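Local coordinates for conserved exported protein (Bacteroides fragilis, PDB 3CLW) that probably hydrolyses O-glycosyl bonds, as family 30 glycoside hydrolases do, though its substrate is not established, at residues F157-F160 with A161-L164; E317-E320 with E321-M324; V338-I341 with I342-L346. All blocks are in the same frame, centred on the assembly; numbering follows the deposited sequence.

Overall arrangement
Three local contacts show how chemistry follows position in a fold whose family belongs to the TIM-barrel clan. Interaction 1, the first two turns of helix 157-173, is mostly buried yet carries salt bridges along its more exposed side. Interaction 3, two turns of helix 328-347, is buried throughout and relies on backbone bonds, one side-chain amide and aliphatic packing, its buried charges pairing with residues outside it. Interaction 2 is a surface turn in the loop entering that second helix, held by asparagine and threonine. Centres of 317-324 and 338-346 lie about 17 Å apart, joined by the salt bridge Glu321-Arg340; interaction 1 sits across the chain's centre, its own centre about 41 Å from that of interaction 2 and 35 Å from that of interaction 3.

Interaction 1 (F157-F160 with A161-L164); sequences FDDF and ARFL
Arg162 reaches back along its helix to two successive aspartates, Asp158 and Asp159, and the three form a salt-bridge network. Its chain bends at chi3 (-61°), which turns the guanidinium back over the preceding turn, so that one face lies above the carbonyl oxygen of Asp158. NH1 donates to Asp158 OD2 at 3.1 Å. The bond is bent at the hydrogen, and NH1 meets the oxygen from above the carboxylate plane, with the two flat groups 87° apart, so this is not the paired, coplanar kind of bridge. Arg162 NH2 makes the longer bridge, 3.6 Å to Asp159 OD1.

The apolar side of the same turns is built round Phe160. With CG anti to its backbone N (chi1 -177°), the ring is carried forward along the helix toward the next turn. Leu164 CD1 settles over one face in a CH-pi contact, 4.0 Å from the ring centroid, while Phe163 CD2 comes to the ring's edge, 3.9 Å from Phe160 CD1. Beneath both sets of side chains run regular i to i+4 backbone bonds, among them Leu164 N to Phe160 O at 2.9 Å.

These residues open helix 157-173, inside the family 30 hydrolase region. Helix 204-221 packs against it, Met210 touching both Phe157 and Phe160 and Arg209 making a cation-pi contact with Phe157, while Thr129, just past strand 125-128, meets Phe160 and Leu164.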
loop_
_atom_site.group_PDB
_atom_site.type_symbol
_atom_site.label_atom_id
_atom_site.label_comp_id
_atom_site.label_asym_id
_atom_site.label_seq_id
_atom_site.Cartn_x
_atom_site.Cartn_y
_atom_site.Cartn_z
ATOM N N PHE A 157 -17.352 -10.620 -17.726
ATOM C CA PHE A 157 -17.221 -10.265 -16.326
ATOM C C PHE A 157 -17.208 -11.543 -15.522
ATOM O O PHE A 157 -16.426 -11.664 -14.590
ATOM C CB PHE A 157 -18.311 -9.322 -15.834
ATOM C CG PHE A 157 -18.221 -7.908 -16.382
ATOM C CD1 PHE A 157 -18.455 -7.637 -17.735
ATOM C CD2 PHE A 157 -17.915 -6.848 -15.551
ATOM C CE1 PHE A 157 -18.410 -6.298 -18.230
ATOM C CE2 PHE A 157 -17.862 -5.520 -16.043
ATOM C CZ PHE A 157 -18.121 -5.254 -17.382
ATOM N N ASP A 158 -18.018 -12.523 -15.904
ATOM C CA ASP A 158 -17.999 -13.799 -15.198
ATOM C C ASP A 158 -16.718 -14.612 -15.470
ATOM O O ASP A 158 -16.128 -15.154 -14.532
ATOM C CB ASP A 158 -19.273 -14.608 -15.467
ATOM C CG ASP A 158 -19.435 -14.986 -16.925
ATOM O OD1 ASP A 158 -19.086 -14.197 -17.834
ATOM O OD2 ASP A 158 -19.923 -16.095 -17.167
ATOM N N ASP A 159 -16.294 -14.672 -16.737
ATOM C CA ASP A 159 -15.033 -15.312 -17.128
ATOM C C ASP A 159 -13.834 -14.724 -16.361
ATOM O O ASP A 159 -12.993 -15.467 -15.837
ATOM C CB ASP A 159 -14.783 -15.174 -18.642
ATOM C CG ASP A 159 -15.923 -15.710 -19.469
ATOM O OD1 ASP A 159 -15.783 -16.786 -20.054
ATOM O OD2 ASP A 159 -16.975 -15.068 -19.523
ATOM N N PHE A 160 -13.764 -13.400 -16.314
ATOM C CA PHE A 160 -12.688 -12.725 -15.617
ATOM C C PHE A 160 -12.742 -13.027 -14.112
ATOM O O PHE A 160 -11.727 -13.433 -13.519
ATOM C CB PHE A 160 -12.692 -11.226 -15.933
ATOM C CG PHE A 160 -11.561 -10.457 -15.318
ATOM C CD1 PHE A 160 -10.299 -11.030 -15.158
ATOM C CD2 PHE A 160 -11.758 -9.131 -14.928
ATOM C CE1 PHE A 160 -9.244 -10.309 -14.587
ATOM C CE2 PHE A 160 -10.705 -8.378 -14.372
ATOM C CZ PHE A 160 -9.425 -8.989 -14.199
ATOM N N ALA A 161 -13.911 -12.862 -13.504
ATOM C CA ALA A 161 -14.087 -13.212 -12.077
ATOM C C ALA A 161 -13.675 -14.658 -11.810
ATOM O O ALA A 161 -13.017 -14.939 -10.794
ATOM C CB ALA A 161 -15.519 -12.950 -11.605
ATOM N N ARG A 162 -14.045 -15.567 -12.715
ATOM C CA ARG A 162 -13.678 -16.952 -12.545
ATOM C C ARG A 162 -12.148 -17.191 -12.630
ATOM O O ARG A 162 -11.606 -18.010 -11.902
ATOM C CB ARG A 162 -14.423 -17.848 -13.519
ATOM C CG ARG A 162 -15.899 -18.113 -13.097
ATOM C CD ARG A 162 -16.447 -19.322 -13.843
ATOM N NE ARG A 162 -16.445 -19.107 -15.286
ATOM C CZ ARG A 162 -17.479 -18.619 -15.987
ATOM N NH1 ARG A 162 -18.629 -18.268 -15.383
ATOM N NH2 ARG A 162 -17.366 -18.470 -17.312
ATOM N N PHE A 163 -11.495 -16.462 -13.536
ATOM C CA PHE A 163 -10.055 -16.482 -13.705
ATOM C C PHE A 163 -9.348 -16.034 -12.416
ATOM O O PHE A 163 -8.470 -16.738 -11.937
ATOM C CB PHE A 163 -9.625 -15.590 -14.877
ATOM C CG PHE A 163 -8.157 -15.235 -14.858
ATOM C CD1 PHE A 163 -7.189 -16.192 -15.174
ATOM C CD2 PHE A 163 -7.744 -13.946 -14.516
ATOM C CE1 PHE A 163 -5.815 -15.882 -15.154
ATOM C CE2 PHE A 163 -6.362 -13.603 -14.514
ATOM C CZ PHE A 163 -5.403 -14.607 -14.821
ATOM N N LEU A 164 -9.757 -14.878 -11.880
ATOM C CA LEU A 164 -9.238 -14.350 -10.615
ATOM C C LEU A 164 -9.464 -15.279 -9.413
ATOM O O LEU A 164 -8.565 -15.457 -8.603
ATOM C CB LEU A 164 -9.835 -12.985 -10.305
ATOM C CG LEU A 164 -9.494 -11.838 -11.254
ATOM C CD1 LEU A 164 -10.318 -10.622 -10.897
ATOM C CD2 LEU A 164 -7.999 -11.518 -11.090
#

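Interaction 2 (E317-E320 with E321-M324); sequences EKNE and EITM
Asn319 lays its amide across the side chain of Ile322, with OD1 3.3 Å from Ile322 CG1 and ND2 on the same flank near CG1 and CD1. The torsion that does this is chi1 (62°), which sets CG between the backbone N and the carbonyl carbon and brings the amide over the turn that follows. From there OD1 receives two weak hydrogen bonds, from Glu321 N at 3.0 Å and from Ile322 N, both well bent.

The main-chain oxygen of Asn319 is gripped by two donors as well. Thr323 N lies almost straight out from the carbonyl, 2.9 Å from Asn319 O, whereas Ile322 N approaches from above the carbonyl plane at 3.2 Å. An asparagine side-chain oxygen bonded to the backbone N two residues on is the mark of an Asx turn, here weakly closed. It is superposed on a backbone turn that starts at the same residue, in the loop between strand 307-310 and helix 328-347, the bond from Ile322 N being that of a beta turn. Thr323 returns the bond: its OG1 accepts from Asn319 N at 3.2 Å, and the same oxygen brushes Lys318 CA and CB.

Further out, Ile322 CD1 rests 3.6 Å from Glu317 O, and Leu334 and Tyr337 of helix 328-347 touch the same isoleucine. The carboxylate of Glu317 is bonded to Tyr313 and Tyr337, and that of Glu321 to Tyr445 and Arg340.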
loop_
_atom_site.group_PDB
_atom_site.type_symbol
_atom_site.label_atom_id
_atom_site.label_comp_id
_atom_site.label_asym_id
_atom_site.label_seq_id
_atom_site.Cartn_x
_atom_site.Cartn_y
_atom_site.Cartn_z
ATOM N N GLU A 317 4.933 13.077 -7.342
ATOM C CA GLU A 317 4.776 14.514 -7.436
ATOM C C GLU A 317 6.087 15.252 -7.222
ATOM O O GLU A 317 7.102 14.679 -6.816
ATOM C CB GLU A 317 3.748 15.029 -6.435
ATOM C CG GLU A 317 4.183 14.911 -4.988
ATOM C CD GLU A 317 3.745 13.604 -4.341
ATOM O OE1 GLU A 317 3.715 12.542 -5.015
ATOM O OE2 GLU A 317 3.422 13.655 -3.139
ATOM N N LYS A 318 6.025 16.550 -7.490
ATOM C CA LYS A 318 7.162 17.442 -7.390
ATOM C C LYS A 318 6.729 18.646 -6.576
ATOM O O LYS A 318 5.619 19.141 -6.732
ATOM C CB LYS A 318 7.613 17.886 -8.781
ATOM C CG LYS A 318 8.099 16.772 -9.680
ATOM C CD LYS A 318 8.825 17.372 -10.870
ATOM C CE LYS A 318 9.303 16.321 -11.853
ATOM N NZ LYS A 318 10.771 16.070 -11.731
ATOM N N ASN A 319 7.608 19.074 -5.680
ATOM C CA ASN A 319 7.382 20.220 -4.812
ATOM C C ASN A 319 8.675 20.572 -4.066
ATOM O O ASN A 319 9.614 19.772 -4.022
ATOM C CB ASN A 319 6.192 19.997 -3.854
ATOM C CG ASN A 319 6.402 18.827 -2.882
ATOM O OD1 ASN A 319 7.369 18.791 -2.107
ATOM N ND2 ASN A 319 5.476 17.881 -2.908
ATOM N N GLU A 320 8.711 21.768 -3.482
ATOM C CA GLU A 320 9.898 22.279 -2.785
ATOM C C GLU A 320 10.412 21.399 -1.650
ATOM O O GLU A 320 11.584 21.471 -1.305
ATOM C CB GLU A 320 9.638 23.688 -2.239
ATOM C CG GLU A 320 8.359 23.797 -1.408
ATOM C CD GLU A 320 8.358 24.987 -0.443
ATOM O OE1 GLU A 320 7.343 25.724 -0.446
ATOM O OE2 GLU A 320 9.350 25.181 0.310
ATOM N N GLU A 321 9.542 20.598 -1.045
ATOM C CA GLU A 321 9.944 19.751 0.077
ATOM C C GLU A 321 10.820 18.554 -0.319
ATOM O O GLU A 321 11.690 18.140 0.448
ATOM C CB GLU A 321 8.724 19.278 0.851
ATOM C CG GLU A 321 8.074 20.357 1.671
ATOM C CD GLU A 321 7.170 19.781 2.729
ATOM O OE1 GLU A 321 5.939 19.802 2.525
ATOM O OE2 GLU A 321 7.696 19.283 3.757
ATOM N N ILE A 322 10.609 18.038 -1.529
ATOM C CA ILE A 322 11.179 16.754 -1.941
ATOM C C ILE A 322 11.913 16.785 -3.283
ATOM O O ILE A 322 12.556 15.795 -3.657
ATOM C CB ILE A 322 10.082 15.631 -2.005
ATOM C CG1 ILE A 322 8.928 16.036 -2.941
ATOM C CG2 ILE A 322 9.594 15.252 -0.606
ATOM C CD1 ILE A 322 8.062 14.895 -3.391
ATOM N N THR A 323 11.797 17.895 -4.015
ATOM C CA THR A 323 12.412 18.026 -5.345
ATOM C C THR A 323 13.750 18.823 -5.302
ATOM O O THR A 323 13.785 20.034 -5.061
ATOM C CB THR A 323 11.387 18.540 -6.365
ATOM O OG1 THR A 323 10.325 17.583 -6.430
ATOM C CG2 THR A 323 11.987 18.683 -7.763
ATOM N N MET A 324 14.839 18.109 -5.566
ATOM C CA MET A 324 16.152 18.466 -5.065
ATOM C C MET A 324 17.171 17.537 -5.692
ATOM O O MET A 324 16.860 16.367 -5.963
ATOM C CB MET A 324 16.147 18.131 -3.587
ATOM C CG MET A 324 16.768 19.107 -2.681
ATOM S SD MET A 324 16.281 18.638 -1.023
ATOM C CE MET A 324 14.587 19.208 -0.990
#

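Interaction 3 (V338-I341 with I342-L346); sequences VARI and IHNDL
Asn344 holds the carbonyl oxygen of Arg340 with both of its nitrogens. The amide nitrogen ND2 gives the shorter bond, 2.8 Å to Arg340 O, and the backbone N of Asn344 makes the usual helical one at 3.1 Å to the same oxygen. They arrive from opposite faces of the carbonyl plane, ND2 from well above it, although the acceptor itself lies in the plane of the amide. A chi1 of -73° leaves Asn344 CG beside its own backbone N, pointing back along the helix, and this brings ND2 over the preceding turn, where it also touches Arg340 CG at 3.5 Å. The ND2 bond probably fixes the rotation of the amide.

Arg340 runs alongside Asn344, then bends at chi3 and carries its guanidinium to Glu321 and to the carbonyl of Ala424. Asp345 is bridged to Arg292, a pairing that would help to offset the nearby carboxylate of Asp278.

All this lies on helix 328-347, which in the chain connects the neighbouring parallel strands 307-310 and 353-356, as expected of a TIM-barrel family. Its backbone bonds are regular, such as Ile342 N to Val338 O at 3.0 Å and Asp345 N to Ile341 O at 2.9 Å. Beside the last of these, Ile341 CG2 packs 3.6 Å from Asp345 OD2. Val338 CG1 and Ile342 CD1 meet loosely at 4.5 Å. Trp354 and Trp356 of strand 353-356 cover the Val338, Ile341 and Ile342 side of the helix, and Met428 of strand 427-433 packs on Arg340, His343 and Asn344.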
loop_
_atom_site.group_PDB
_atom_site.type_symbol
_atom_site.label_atom_id
_atom_site.label_comp_id
_atom_site.label_asym_id
_atom_site.label_seq_id
_atom_site.Cartn_x
_atom_site.Cartn_y
_atom_site.Cartn_z
ATOM N N VAL A 338 6.855 10.984 3.477
ATOM C CA VAL A 338 6.010 9.812 3.361
ATOM C C VAL A 338 5.512 9.408 4.728
ATOM O O VAL A 338 4.369 9.041 4.856
ATOM C CB VAL A 338 6.715 8.631 2.649
ATOM C CG1 VAL A 338 5.801 7.434 2.564
ATOM C CG2 VAL A 338 7.147 9.023 1.252
ATOM N N ALA A 339 6.360 9.484 5.751
ATOM C CA ALA A 339 5.901 9.224 7.114
ATOM C C ALA A 339 4.707 10.130 7.497
ATOM O O ALA A 339 3.866 9.744 8.268
ATOM C CB ALA A 339 7.021 9.367 8.101
ATOM N N ARG A 340 4.667 11.338 6.955
ATOM C CA ARG A 340 3.562 12.278 7.188
ATOM C C ARG A 340 2.268 11.811 6.498
ATOM O O ARG A 340 1.184 11.873 7.091
ATOM C CB ARG A 340 3.946 13.683 6.689
ATOM C CG ARG A 340 2.775 14.682 6.764
ATOM C CD ARG A 340 3.234 16.117 6.605
ATOM N NE ARG A 340 3.634 16.385 5.233
ATOM C CZ ARG A 340 3.925 17.600 4.792
ATOM N NH1 ARG A 340 3.870 18.644 5.628
ATOM N NH2 ARG A 340 4.262 17.782 3.525
ATOM N N ILE A 341 2.390 11.320 5.264
ATOM C CA ILE A 341 1.258 10.676 4.631
ATOM C C ILE A 341 0.743 9.544 5.509
ATOM O O ILE A 341 -0.474 9.455 5.752
ATOM C CB ILE A 341 1.563 10.123 3.234
ATOM C CG1 ILE A 341 2.026 11.231 2.302
ATOM C CG2 ILE A 341 0.298 9.476 2.648
ATOM C CD1 ILE A 341 2.772 10.735 1.082
ATOM N N ILE A 342 1.656 8.704 6.002
ATOM C CA ILE A 342 1.243 7.564 6.804
ATOM C C ILE A 342 0.463 8.007 8.047
ATOM O O ILE A 342 -0.652 7.505 8.304
ATOM C CB ILE A 342 2.418 6.618 7.187
ATOM C CG1 ILE A 342 2.967 5.928 5.932
ATOM C CG2 ILE A 342 1.953 5.543 8.229
ATOM C CD1 ILE A 342 4.289 5.144 6.123
ATOM N N HIS A 343 1.050 8.939 8.803
ATOM C CA HIS A 343 0.434 9.405 10.029
ATOM C C HIS A 343 -0.993 9.939 9.817
ATOM O O HIS A 343 -1.901 9.614 10.568
ATOM C CB HIS A 343 1.282 10.484 10.663
ATOM C CG HIS A 343 0.597 11.182 11.793
ATOM N ND1 HIS A 343 0.642 10.718 13.087
ATOM C CD2 HIS A 343 -0.169 12.295 11.816
ATOM C CE1 HIS A 343 -0.061 11.524 13.861
ATOM N NE2 HIS A 343 -0.567 12.481 13.110
ATOM N N ASN A 344 -1.169 10.764 8.792
ATOM C CA ASN A 344 -2.457 11.365 8.485
ATOM C C ASN A 344 -3.473 10.349 7.953
ATOM O O ASN A 344 -4.666 10.420 8.290
ATOM C CB ASN A 344 -2.267 12.561 7.545
ATOM C CG ASN A 344 -1.664 13.750 8.265
ATOM O OD1 ASN A 344 -2.375 14.490 8.939
ATOM N ND2 ASN A 344 -0.348 13.924 8.154
ATOM N N ASP A 345 -3.005 9.387 7.157
ATOM C CA ASP A 345 -3.875 8.279 6.777
ATOM C C ASP A 345 -4.411 7.506 7.972
ATOM O O ASP A 345 -5.613 7.205 8.042
ATOM C CB ASP A 345 -3.194 7.346 5.782
ATOM C CG ASP A 345 -3.248 7.891 4.365
ATOM O OD1 ASP A 345 -4.045 8.818 4.109
ATOM O OD2 ASP A 345 -2.498 7.413 3.505
ATOM N N LEU A 346 -3.518 7.174 8.899
ATOM C CA LEU A 346 -3.875 6.423 10.106
ATOM C C LEU A 346 -4.730 7.220 11.095
ATOM O O LEU A 346 -5.612 6.680 11.716
ATOM C CB LEU A 346 -2.605 5.939 10.817
ATOM C CG LEU A 346 -1.744 4.885 10.124
ATOM C CD1 LEU A 346 -0.454 4.647 10.904
ATOM C CD2 LEU A 346 -2.525 3.576 9.900
#